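Local coordinates for protein restriction endonuclease R.BpuJI (Bacillus pumilus, PDB 2VLA) that is the DNA-recognition domain of a probable type II restriction endonuclease and binds its cognate double-stranded DNA using a helix-turn-helix motif, at residues Asp47-Leu52 / Thr64-Arg69; Asn24-Tyr29 / Lys75-Phe80; Thr12-Lys17 / Arg69-Gly74. All blocks are in the same frame, centred on the assembly; numbering follows the deposited sequence.

Contact 1: residues Asp47-Leu52 / Thr64-Arg69; sequences DFNNRL and TLDNHR. With nucleotides of chain C; nucleotides of chain B.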
# COMPACT_ATOMS: atom_id res chain seq x y z
N ASP A 47 -7.44 4.73 -25.63
CA ASP A 47 -7.09 3.36 -25.96
C ASP A 47 -7.14 2.44 -24.74
O ASP A 47 -7.58 1.29 -24.83
CB ASP A 47 -5.71 3.32 -26.61
CG ASP A 47 -5.69 3.96 -28.00
OD1 ASP A 47 -6.78 4.09 -28.62
OD2 ASP A 47 -4.60 4.33 -28.47
N PHE A 48 -6.71 2.95 -23.59
CA PHE A 48 -6.79 2.18 -22.37
C PHE A 48 -8.25 1.85 -22.04
O PHE A 48 -8.60 0.70 -21.80
CB PHE A 48 -6.15 2.94 -21.20
CG PHE A 48 -6.16 2.19 -19.92
CD1 PHE A 48 -7.30 2.18 -19.11
CD2 PHE A 48 -5.03 1.50 -19.49
CE1 PHE A 48 -7.32 1.49 -17.93
CE2 PHE A 48 -5.05 0.78 -18.31
CZ PHE A 48 -6.19 0.79 -17.52
N ASN A 49 -9.10 2.87 -22.02
CA ASN A 49 -10.50 2.70 -21.66
C ASN A 49 -11.23 1.78 -22.64
O ASN A 49 -12.04 0.96 -22.23
CB ASN A 49 -11.21 4.05 -21.64
CG ASN A 49 -10.90 4.86 -20.40
OD1 ASN A 49 -9.97 4.55 -19.65
ND2 ASN A 49 -11.69 5.91 -20.18
N ASN A 50 -10.95 1.92 -23.93
CA ASN A 50 -11.58 1.08 -24.94
C ASN A 50 -11.25 -0.40 -24.78
O ASN A 50 -12.08 -1.26 -25.08
CB ASN A 50 -11.21 1.56 -26.35
CG ASN A 50 -11.99 2.80 -26.77
OD1 ASN A 50 -13.03 3.12 -26.20
ND2 ASN A 50 -11.49 3.51 -27.78
N ARG A 51 -10.03 -0.70 -24.32
CA ARG A 51 -9.66 -2.08 -24.04
C ARG A 51 -10.25 -2.57 -22.70
O ARG A 51 -10.77 -3.69 -22.62
CB ARG A 51 -8.13 -2.24 -24.03
CG ARG A 51 -7.45 -2.12 -25.40
CD ARG A 51 -7.28 -3.48 -26.11
NE ARG A 51 -6.49 -4.46 -25.33
CZ ARG A 51 -5.17 -4.65 -25.44
NH1 ARG A 51 -4.44 -3.90 -26.27
NH2 ARG A 51 -4.57 -5.58 -24.71
N LEU A 52 -10.17 -1.75 -21.66
CA LEU A 52 -10.58 -2.20 -20.31
C LEU A 52 -12.08 -2.48 -20.26
O LEU A 52 -12.52 -3.41 -19.56
CB LEU A 52 -10.18 -1.16 -19.23
CG LEU A 52 -10.54 -1.58 -17.79
CD1 LEU A 52 -9.86 -2.90 -17.41
CD2 LEU A 52 -10.16 -0.48 -16.80
N THR A 64 -15.74 5.21 -14.08
CA THR A 64 -15.17 4.00 -13.53
C THR A 64 -13.95 3.56 -14.29
O THR A 64 -12.93 3.21 -13.69
CB THR A 64 -16.23 2.89 -13.51
OG1 THR A 64 -17.24 3.28 -12.60
CG2 THR A 64 -15.66 1.54 -13.12
N LEU A 65 -14.02 3.60 -15.62
CA LEU A 65 -12.86 3.27 -16.44
C LEU A 65 -11.68 4.21 -16.11
O LEU A 65 -10.54 3.76 -15.94
CB LEU A 65 -13.23 3.34 -17.93
CG LEU A 65 -14.26 2.31 -18.43
CD1 LEU A 65 -14.73 2.69 -19.82
CD2 LEU A 65 -13.66 0.92 -18.41
N ASP A 66 -11.95 5.51 -16.07
CA ASP A 66 -10.94 6.49 -15.74
C ASP A 66 -10.34 6.20 -14.36
O ASP A 66 -9.12 6.25 -14.18
CB ASP A 66 -11.56 7.91 -15.72
CG ASP A 66 -11.85 8.46 -17.12
OD1 ASP A 66 -11.27 7.97 -18.11
OD2 ASP A 66 -12.61 9.44 -17.21
N ASN A 67 -11.18 5.89 -13.39
CA ASN A 67 -10.69 5.64 -12.05
C ASN A 67 -9.81 4.38 -11.99
O ASN A 67 -8.77 4.37 -11.31
CB ASN A 67 -11.85 5.52 -11.04
CG ASN A 67 -12.51 6.86 -10.71
OD1 ASN A 67 -11.97 7.94 -10.96
ND2 ASN A 67 -13.64 6.78 -10.03
N HIS A 68 -10.20 3.32 -12.70
CA HIS A 68 -9.30 2.17 -12.81
C HIS A 68 -7.93 2.63 -13.34
O HIS A 68 -6.87 2.23 -12.82
CB HIS A 68 -9.89 1.10 -13.73
CG HIS A 68 -10.79 0.12 -13.05
ND1 HIS A 68 -10.39 -1.16 -12.76
CD2 HIS A 68 -12.09 0.22 -12.68
CE1 HIS A 68 -11.41 -1.81 -12.22
NE2 HIS A 68 -12.44 -0.98 -12.14
N ARG A 69 -7.95 3.40 -14.41
CA ARG A 69 -6.72 3.80 -15.07
C ARG A 69 -5.84 4.60 -14.13
O ARG A 69 -4.63 4.32 -13.99
CB ARG A 69 -7.01 4.62 -16.31
CG ARG A 69 -5.83 4.79 -17.22
CD ARG A 69 -6.14 5.66 -18.41
NE ARG A 69 -6.42 7.02 -17.99
CZ ARG A 69 -7.63 7.57 -17.98
NH1 ARG A 69 -8.66 6.90 -18.45
NH2 ARG A 69 -7.79 8.81 -17.52
P DC C 5 -15.46 -0.88 -10.03
OP1 DC C 5 -14.98 -1.79 -11.07
OP2 DC C 5 -14.56 0.25 -9.69
O5' DC C 5 -16.91 -0.28 -10.40
C5' DC C 5 -18.11 -1.08 -10.35
C4' DC C 5 -19.23 -0.13 -10.04
O4' DC C 5 -19.11 0.32 -8.64
C3' DC C 5 -19.19 1.14 -10.89
O3' DC C 5 -20.54 1.40 -11.33
C2' DC C 5 -18.73 2.24 -9.96
C1' DC C 5 -19.08 1.74 -8.59
N1 DC C 5 -18.07 2.04 -7.50
C2 DC C 5 -18.54 2.46 -6.27
O2 DC C 5 -19.75 2.69 -6.10
N3 DC C 5 -17.65 2.67 -5.24
C4 DC C 5 -16.38 2.38 -5.45
N4 DC C 5 -15.53 2.56 -4.42
C5 DC C 5 -15.88 1.96 -6.69
C6 DC C 5 -16.75 1.76 -7.68
P DG C 6 -20.85 2.41 -12.55
OP1 DG C 6 -22.25 2.07 -13.01
OP2 DG C 6 -19.75 2.41 -13.52
O5' DG C 6 -20.83 3.84 -11.83
C5' DG C 6 -21.80 4.16 -10.87
C4' DG C 6 -21.43 5.42 -10.17
O4' DG C 6 -20.27 5.13 -9.35
C3' DG C 6 -21.01 6.60 -11.05
O3' DG C 6 -21.46 7.80 -10.46
C2' DG C 6 -19.50 6.55 -11.00
C1' DG C 6 -19.31 6.15 -9.53
N9 DG C 6 -18.00 5.69 -9.14
C8 DG C 6 -17.02 5.17 -9.92
N7 DG C 6 -15.92 4.88 -9.25
C5 DG C 6 -16.21 5.25 -7.95
C6 DG C 6 -15.43 5.21 -6.77
O6 DG C 6 -14.25 4.81 -6.68
N1 DG C 6 -16.11 5.70 -5.68
C2 DG C 6 -17.41 6.16 -5.68
N2 DG C 6 -17.89 6.56 -4.51
N3 DG C 6 -18.15 6.20 -6.78
C4 DG C 6 -17.49 5.75 -7.87
P DC B 5 -5.18 9.80 -9.33
OP1 DC B 5 -4.06 9.87 -10.29
OP2 DC B 5 -6.12 8.68 -9.42
O5' DC B 5 -4.57 9.98 -7.86
C5' DC B 5 -5.05 9.24 -6.77
C4' DC B 5 -5.64 10.13 -5.72
O4' DC B 5 -6.77 10.86 -6.28
C3' DC B 5 -6.17 9.42 -4.50
O3' DC B 5 -6.13 10.30 -3.37
C2' DC B 5 -7.59 9.10 -4.98
C1' DC B 5 -7.95 10.44 -5.61
N1 DC B 5 -9.08 10.37 -6.54
C2 DC B 5 -10.26 11.09 -6.29
O2 DC B 5 -10.31 11.83 -5.29
N3 DC B 5 -11.30 10.97 -7.17
C4 DC B 5 -11.20 10.17 -8.22
N4 DC B 5 -12.26 10.09 -9.05
C5 DC B 5 -10.05 9.42 -8.49
C6 DC B 5 -9.01 9.55 -7.64
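Asn49 links the two helices of the helix-turn-helix unit, meeting Leu65, Asp66 and Arg69 of helix 62-76, which carries the DNA contacts. Its carboxamide works in both directions. ND2 of Asn49 gives a nearly straight bond to Asp66 OD1 (3.0 Å, 166° at the hydrogen), arriving from above the carboxylate plane. Asn49 OD1 accepts Arg69 NH1 at 2.9 Å in a more bent bond, with the donor tilted from the amide plane but the oxygen lying in the guanidinium plane. A salt bridge from Arg69 NH1 to Asp66 OD1, 2.8 Å, closes the triangle. The two donors reach that oxygen from opposite faces of the carboxylate, while Asp66 OD2 pairs with Lys62, an environment that would probably favour the ionised acid.

This pairing belongs to a winged-helix domain, in which helices 41-56 and 62-76 are followed by the hairpin 80-83/86-89; the segment axes pass 9.7 Å apart at 110°. Arg69 CG sits over a face of Phe48, 3.6 Å from the ring centroid, as a CH-pi contact. Beyond it the arginine chain bends (chi3 65°), which turns the guanidinium off the ring toward Asn49. A leucine in place of Arg69 would probably keep some cover on Phe48 but deprive Asn49 OD1 of this donor and leave Asp66 OD1 without its arginine salt bridge, Lys62 remaining on OD2.

Next to this polar group, Leu65 CB lies against Asn49 CG, and Leu52 meets Leu65 CD2 through CG and His68 CB through CD2, at 3.5 Å. The imidazole is held at both nitrogens: ND1 bonds to Tyr29 OH, and NE2 donates in plane to OP1 of DC5 of chain C at 2.9 Å. Asn67 OD1 accepts N4 of DC5 of chain B at 2.9 Å, a base contact in the major groove.

Contact 2: residues Asn24-Tyr29 / Lys75-Phe80; sequences NLLPAY and KLFGMF. With nucleotides of chain B.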
# COMPACT_ATOMS: atom_id res chain seq x y z
N ASN A 24 -7.95 -11.90 -13.84
CA ASN A 24 -8.24 -11.34 -15.16
C ASN A 24 -7.76 -9.89 -15.35
O ASN A 24 -7.26 -9.52 -16.41
CB ASN A 24 -9.75 -11.40 -15.44
CG ASN A 24 -10.18 -12.73 -15.88
OD1 ASN A 24 -9.46 -13.41 -16.60
ND2 ASN A 24 -11.38 -13.12 -15.48
N LEU A 25 -7.95 -9.06 -14.33
CA LEU A 25 -7.64 -7.65 -14.46
C LEU A 25 -6.13 -7.35 -14.51
O LEU A 25 -5.72 -6.47 -15.23
CB LEU A 25 -8.30 -6.86 -13.34
CG LEU A 25 -9.76 -6.52 -13.52
CD1 LEU A 25 -10.32 -5.97 -12.25
CD2 LEU A 25 -9.93 -5.52 -14.69
N LEU A 26 -5.33 -8.07 -13.74
CA LEU A 26 -3.90 -7.75 -13.72
C LEU A 26 -3.25 -8.02 -15.09
O LEU A 26 -2.57 -7.16 -15.63
CB LEU A 26 -3.15 -8.46 -12.58
CG LEU A 26 -1.70 -8.00 -12.36
CD1 LEU A 26 -1.68 -6.52 -12.02
CD2 LEU A 26 -1.04 -8.83 -11.27
N PRO A 27 -3.53 -9.19 -15.69
CA PRO A 27 -3.05 -9.36 -17.06
C PRO A 27 -3.61 -8.33 -18.03
O PRO A 27 -2.91 -7.91 -18.95
CB PRO A 27 -3.53 -10.76 -17.42
CG PRO A 27 -3.64 -11.45 -16.14
CD PRO A 27 -4.10 -10.43 -15.16
N ALA A 28 -4.88 -7.96 -17.88
CA ALA A 28 -5.46 -6.97 -18.76
C ALA A 28 -4.75 -5.62 -18.64
O ALA A 28 -4.34 -5.03 -19.65
CB ALA A 28 -6.97 -6.83 -18.51
N TYR A 29 -4.59 -5.13 -17.41
CA TYR A 29 -3.91 -3.85 -17.21
C TYR A 29 -2.52 -3.93 -17.90
O TYR A 29 -2.12 -3.01 -18.60
CB TYR A 29 -3.68 -3.57 -15.73
CG TYR A 29 -4.89 -3.29 -14.87
CD1 TYR A 29 -6.03 -2.64 -15.35
CD2 TYR A 29 -4.85 -3.59 -13.52
CE1 TYR A 29 -7.12 -2.37 -14.49
CE2 TYR A 29 -5.88 -3.31 -12.67
CZ TYR A 29 -7.01 -2.69 -13.14
OH TYR A 29 -8.02 -2.45 -12.23
N LYS A 75 -1.62 4.72 -10.00
CA LYS A 75 -1.10 5.01 -8.66
C LYS A 75 -0.83 3.75 -7.83
O LYS A 75 0.32 3.47 -7.46
CB LYS A 75 -2.02 5.95 -7.92
CG LYS A 75 -2.13 7.30 -8.54
CD LYS A 75 -0.91 8.15 -8.27
CE LYS A 75 -1.10 9.60 -8.73
NZ LYS A 75 -0.03 10.51 -8.21
N LEU A 76 -1.86 2.97 -7.53
CA LEU A 76 -1.71 1.94 -6.51
C LEU A 76 -0.78 0.81 -6.99
O LEU A 76 0.02 0.29 -6.21
CB LEU A 76 -3.06 1.38 -6.08
CG LEU A 76 -3.04 0.35 -4.95
CD1 LEU A 76 -2.49 0.96 -3.66
CD2 LEU A 76 -4.49 -0.21 -4.74
N PHE A 77 -0.95 0.36 -8.24
CA PHE A 77 -0.11 -0.72 -8.74
C PHE A 77 1.16 -0.25 -9.46
O PHE A 77 2.01 -1.05 -9.77
CB PHE A 77 -0.88 -1.64 -9.67
CG PHE A 77 -1.96 -2.49 -8.99
CD1 PHE A 77 -2.16 -2.45 -7.61
CD2 PHE A 77 -2.76 -3.34 -9.75
CE1 PHE A 77 -3.15 -3.23 -7.03
CE2 PHE A 77 -3.73 -4.12 -9.16
CZ PHE A 77 -3.93 -4.06 -7.80
N GLY A 78 1.25 1.04 -9.76
CA GLY A 78 2.47 1.60 -10.37
C GLY A 78 2.84 0.96 -11.70
O GLY A 78 3.99 0.56 -11.90
N MET A 79 1.89 0.92 -12.64
CA MET A 79 2.06 0.13 -13.84
C MET A 79 2.50 0.95 -15.06
O MET A 79 2.87 0.39 -16.09
CB MET A 79 0.79 -0.66 -14.15
CG MET A 79 0.45 -1.66 -13.07
SD MET A 79 -0.93 -2.72 -13.44
CE MET A 79 -0.11 -3.87 -14.54
N PHE A 80 2.41 2.26 -14.96
CA PHE A 80 2.90 3.15 -16.01
C PHE A 80 3.39 4.46 -15.41
O PHE A 80 3.15 4.75 -14.26
CB PHE A 80 1.81 3.41 -17.07
CG PHE A 80 0.59 4.14 -16.54
CD1 PHE A 80 0.54 5.53 -16.49
CD2 PHE A 80 -0.55 3.43 -16.19
CE1 PHE A 80 -0.62 6.19 -16.06
CE2 PHE A 80 -1.69 4.10 -15.74
CZ PHE A 80 -1.72 5.47 -15.68
P DC B 5 -5.18 9.80 -9.33
OP1 DC B 5 -4.06 9.87 -10.29
OP2 DC B 5 -6.12 8.68 -9.42
O5' DC B 5 -4.57 9.98 -7.86
C5' DC B 5 -5.05 9.24 -6.77
C4' DC B 5 -5.64 10.13 -5.72
O4' DC B 5 -6.77 10.86 -6.28
C3' DC B 5 -6.17 9.42 -4.50
O3' DC B 5 -6.13 10.30 -3.37
C2' DC B 5 -7.59 9.10 -4.98
C1' DC B 5 -7.95 10.44 -5.61
N1 DC B 5 -9.08 10.37 -6.54
C2 DC B 5 -10.26 11.09 -6.29
O2 DC B 5 -10.31 11.83 -5.29
N3 DC B 5 -11.30 10.97 -7.17
C4 DC B 5 -11.20 10.17 -8.22
N4 DC B 5 -12.26 10.09 -9.05
C5 DC B 5 -10.05 9.42 -8.49
C6 DC B 5 -9.01 9.55 -7.64
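Tyr29 OH, tied to His68 ND1, fixes the far end of a ring whose CB end packs on Met79 and whose edge meets Phe77. The contact joins the first helix of the winged-helix domain, 22-36, to the end of helix 62-76 and the turn that leads into the wing. No hydrogen bond passes between the two segments, and the 187 Å² buried between them is shared by four side chains.

Met79 supplies the largest share. Its SD lies 3.7 Å from Tyr29 CB and 5.1 Å from the ring centroid, 62° off the ring normal, a Met-aromatic contact of oblique geometry. The methionine chain runs extended and then bends at its last torsion (chi3 79°), which carries CE across to Leu26 CD1 at 4.0 Å. That same methyl of Leu26 also touches Phe77 CD2 at 4.1 Å, so one branch of the leucine meets both partners. Phe77 comes to Tyr29 at the tyrosine's edge, near its plane, with CE2 of Phe77 4.2 Å from CE2 of Tyr29; the two side chains cross at about a right angle. Leu25 O lies over a face of the tyrosine ring, 3.3 Å above its plane toward the rim.

Gly78 leaves helical geometry with positive phi (59°); Phe77 before it and Met79 after it both direct their CB atoms toward helix 22-36. Phe105 of helix 102-112 adds to the cluster by touching Leu26 and Met79, and Phe106 meets Phe77 edge-to-face. On the DNA side of the segment, Lys75 NZ is bonded to Gly118 O, while Lys75 CE lies 3.4 Å from OP1 of DC5 of chain B.

Contact 3: residues Thr12-Lys17 / Arg69-Gly74; sequences TIIRGK and RTEIAG. With nucleotides of chain C; nucleotides of chain B.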
# COMPACT_ATOMS: atom_id res chain seq x y z
N THR A 12 -4.72 6.42 4.97
CA THR A 12 -5.31 5.54 3.98
C THR A 12 -4.34 5.13 2.89
O THR A 12 -3.23 5.76 2.72
CB THR A 12 -6.54 6.17 3.29
OG1 THR A 12 -6.16 7.35 2.61
CG2 THR A 12 -7.62 6.48 4.28
N ILE A 13 -4.73 4.07 2.17
CA ILE A 13 -4.26 3.81 0.84
C ILE A 13 -5.47 3.84 -0.09
O ILE A 13 -6.61 3.81 0.38
CB ILE A 13 -3.50 2.46 0.72
CG1 ILE A 13 -4.44 1.27 1.01
CG2 ILE A 13 -2.28 2.43 1.70
CD1 ILE A 13 -3.98 -0.02 0.38
N ILE A 14 -5.20 3.92 -1.37
CA ILE A 14 -6.22 3.96 -2.41
C ILE A 14 -7.12 2.75 -2.27
O ILE A 14 -6.69 1.65 -1.92
CB ILE A 14 -5.56 4.02 -3.80
CG1 ILE A 14 -5.05 5.46 -4.05
CG2 ILE A 14 -6.53 3.57 -4.92
CD1 ILE A 14 -4.15 5.59 -5.22
N ARG A 15 -8.42 2.99 -2.45
CA ARG A 15 -9.43 1.94 -2.31
C ARG A 15 -9.43 1.02 -3.53
O ARG A 15 -9.37 1.47 -4.65
CB ARG A 15 -10.79 2.58 -2.09
CG ARG A 15 -11.90 1.58 -1.74
CD ARG A 15 -13.15 2.27 -1.18
NE ARG A 15 -12.90 2.79 0.16
CZ ARG A 15 -13.81 3.32 0.93
NH1 ARG A 15 -15.08 3.41 0.52
NH2 ARG A 15 -13.50 3.76 2.13
N GLY A 16 -9.44 -0.29 -3.27
CA GLY A 16 -9.25 -1.27 -4.34
C GLY A 16 -10.37 -1.38 -5.36
O GLY A 16 -11.52 -1.00 -5.08
N LYS A 17 -10.00 -1.86 -6.54
CA LYS A 17 -10.96 -2.18 -7.58
C LYS A 17 -10.71 -3.52 -8.26
O LYS A 17 -11.53 -3.96 -9.06
CB LYS A 17 -11.00 -1.10 -8.66
CG LYS A 17 -11.20 0.31 -8.14
CD LYS A 17 -11.07 1.31 -9.26
CE LYS A 17 -10.79 2.69 -8.75
NZ LYS A 17 -11.96 3.33 -8.07
N ARG A 69 -7.95 3.40 -14.41
CA ARG A 69 -6.72 3.80 -15.07
C ARG A 69 -5.84 4.60 -14.13
O ARG A 69 -4.63 4.32 -13.99
CB ARG A 69 -7.01 4.62 -16.31
CG ARG A 69 -5.83 4.79 -17.22
CD ARG A 69 -6.14 5.66 -18.41
NE ARG A 69 -6.42 7.02 -17.99
CZ ARG A 69 -7.63 7.57 -17.98
NH1 ARG A 69 -8.66 6.90 -18.45
NH2 ARG A 69 -7.79 8.81 -17.52
N THR A 70 -6.42 5.62 -13.49
CA THR A 70 -5.59 6.52 -12.71
C THR A 70 -5.28 5.97 -11.34
O THR A 70 -4.12 6.02 -10.90
CB THR A 70 -6.19 7.94 -12.60
OG1 THR A 70 -7.35 7.92 -11.75
CG2 THR A 70 -6.54 8.48 -13.99
N GLU A 71 -6.27 5.42 -10.66
CA GLU A 71 -6.11 5.01 -9.26
C GLU A 71 -5.37 3.71 -9.11
O GLU A 71 -4.58 3.55 -8.16
CB GLU A 71 -7.44 4.89 -8.55
CG GLU A 71 -8.29 6.15 -8.48
CD GLU A 71 -9.45 5.98 -7.50
OE1 GLU A 71 -9.18 5.86 -6.29
OE2 GLU A 71 -10.64 5.92 -7.95
N ILE A 72 -5.67 2.75 -9.99
CA ILE A 72 -5.21 1.38 -9.77
C ILE A 72 -4.03 1.06 -10.68
O ILE A 72 -2.93 0.83 -10.21
CB ILE A 72 -6.37 0.32 -9.93
CG1 ILE A 72 -7.53 0.67 -8.99
CG2 ILE A 72 -5.82 -1.06 -9.64
CD1 ILE A 72 -7.17 0.71 -7.48
N ALA A 73 -4.24 1.12 -11.97
CA ALA A 73 -3.14 0.87 -12.90
C ALA A 73 -2.01 1.91 -12.70
O ALA A 73 -0.84 1.56 -12.66
CB ALA A 73 -3.65 0.87 -14.34
N GLY A 74 -2.38 3.17 -12.55
CA GLY A 74 -1.40 4.25 -12.38
C GLY A 74 -0.81 4.32 -10.96
O GLY A 74 0.37 4.00 -10.73
P DA C 4 -12.55 -5.15 -5.51
OP1 DA C 4 -12.79 -6.51 -5.82
OP2 DA C 4 -11.17 -4.62 -5.30
O5' DA C 4 -13.34 -4.20 -6.45
C5' DA C 4 -14.61 -4.66 -6.97
C4' DA C 4 -15.53 -3.48 -7.17
O4' DA C 4 -16.01 -2.97 -5.91
C3' DA C 4 -14.88 -2.28 -7.88
O3' DA C 4 -15.85 -1.70 -8.73
C2' DA C 4 -14.56 -1.36 -6.72
C1' DA C 4 -15.78 -1.56 -5.84
N9 DA C 4 -15.63 -1.18 -4.46
C8 DA C 4 -14.49 -1.25 -3.68
N7 DA C 4 -14.68 -0.86 -2.45
C5 DA C 4 -16.02 -0.51 -2.38
C6 DA C 4 -16.82 -0.01 -1.36
N6 DA C 4 -16.44 0.22 -0.11
N1 DA C 4 -18.13 0.21 -1.66
C2 DA C 4 -18.56 -0.02 -2.93
N3 DA C 4 -17.91 -0.49 -3.96
C4 DA C 4 -16.60 -0.71 -3.62
P DC B 5 -5.18 9.80 -9.33
OP1 DC B 5 -4.06 9.87 -10.29
OP2 DC B 5 -6.12 8.68 -9.42
O5' DC B 5 -4.57 9.98 -7.86
C5' DC B 5 -5.05 9.24 -6.77
C4' DC B 5 -5.64 10.13 -5.72
O4' DC B 5 -6.77 10.86 -6.28
C3' DC B 5 -6.17 9.42 -4.50
O3' DC B 5 -6.13 10.30 -3.37
C2' DC B 5 -7.59 9.10 -4.98
C1' DC B 5 -7.95 10.44 -5.61
N1 DC B 5 -9.08 10.37 -6.54
C2 DC B 5 -10.26 11.09 -6.29
O2 DC B 5 -10.31 11.83 -5.29
N3 DC B 5 -11.30 10.97 -7.17
C4 DC B 5 -11.20 10.17 -8.22
N4 DC B 5 -12.26 10.09 -9.05
C5 DC B 5 -10.05 9.42 -8.49
C6 DC B 5 -9.01 9.55 -7.64
P DC B 7 -11.45 10.42 2.41
OP1 DC B 7 -11.67 11.53 3.35
OP2 DC B 7 -10.45 9.39 2.74
O5' DC B 7 -12.82 9.65 2.09
C5' DC B 7 -14.00 10.39 1.79
C4' DC B 7 -15.13 9.45 1.40
O4' DC B 7 -14.84 8.83 0.11
C3' DC B 7 -15.36 8.26 2.35
O3' DC B 7 -16.75 8.08 2.51
C2' DC B 7 -14.81 7.07 1.59
C1' DC B 7 -15.19 7.46 0.19
N1 DC B 7 -14.52 6.77 -0.93
C2 DC B 7 -15.25 6.54 -2.09
O2 DC B 7 -16.45 6.83 -2.11
N3 DC B 7 -14.64 5.95 -3.15
C4 DC B 7 -13.33 5.70 -3.09
N4 DC B 7 -12.74 5.14 -4.14
C5 DC B 7 -12.57 5.94 -1.91
C6 DC B 7 -13.20 6.47 -0.87
O HOH W 1 -9.50 5.39 -3.57
O HOH W 2 -10.62 3.52 -5.68
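Two charges meet where Lys17 NZ bonds to Glu71 OE2 at 2.9 Å as a salt bridge; the ammonium comes from above the carboxylate plane, 57° out of it. The lysine is extended until its last torsion (chi4 -72°), whose bend brings NZ over the carboxylate. Glu71 OE2 also accepts N4 of a cytosine base, so this oxygen is gripped from protein and DNA alike.

Water completes the polar part. One molecule accepts from Arg15 N at 2.9 Å and donates to Glu71 OE1 at 2.8 Å, linking the loop backbone to the helix. A second accepts from Lys17 NZ at 2.7 Å.

The apolar contacts are made by Lys17, Ile72 and Ile14. The aliphatic part of Lys17 runs obliquely over Ile72, with CD 3.6 Å from Ile72 CG1, and Ile72 CD1 reaches Ile14 CG2 at 3.9 Å.

Toward the nucleic acid, the Arg15 guanidinium has C6 of DC7 of chain B over one face, 3.7 Å above its plane, while its NH1 bonds to O6 of a guanine base. Thr70 OG1 donates to OP2 of DC5 of chain B at 2.7 Å. The loop 12-17 is an addition seen in this protein; the base-edge and phosphate bonds from one helix are characteristic of a recognition helix seated in the major groove.

How the contacts relate
All three contacts draw on helix 62-76 or the turn just after it: contact 1 uses 64-69, contact 3 uses 69-74 and contact 2 uses 75-80. Their centres lie about 9 to 12 Å apart, contacts 2 and 3 being the nearest pair. The partner segments come in the order 12-17, 24-29, 47-52, so contact 1 falls within the chain span enclosed by each of the others, whereas contacts 2 and 3 interleave. The ranges of contacts 1 and 3 overlap at Arg69, whose side chain works in contact 1. Helices 22-36 and 41-56 thus support the recognition helix on its protein side, while the N-terminal loop joins it at the DNA, within one winged-helix unit.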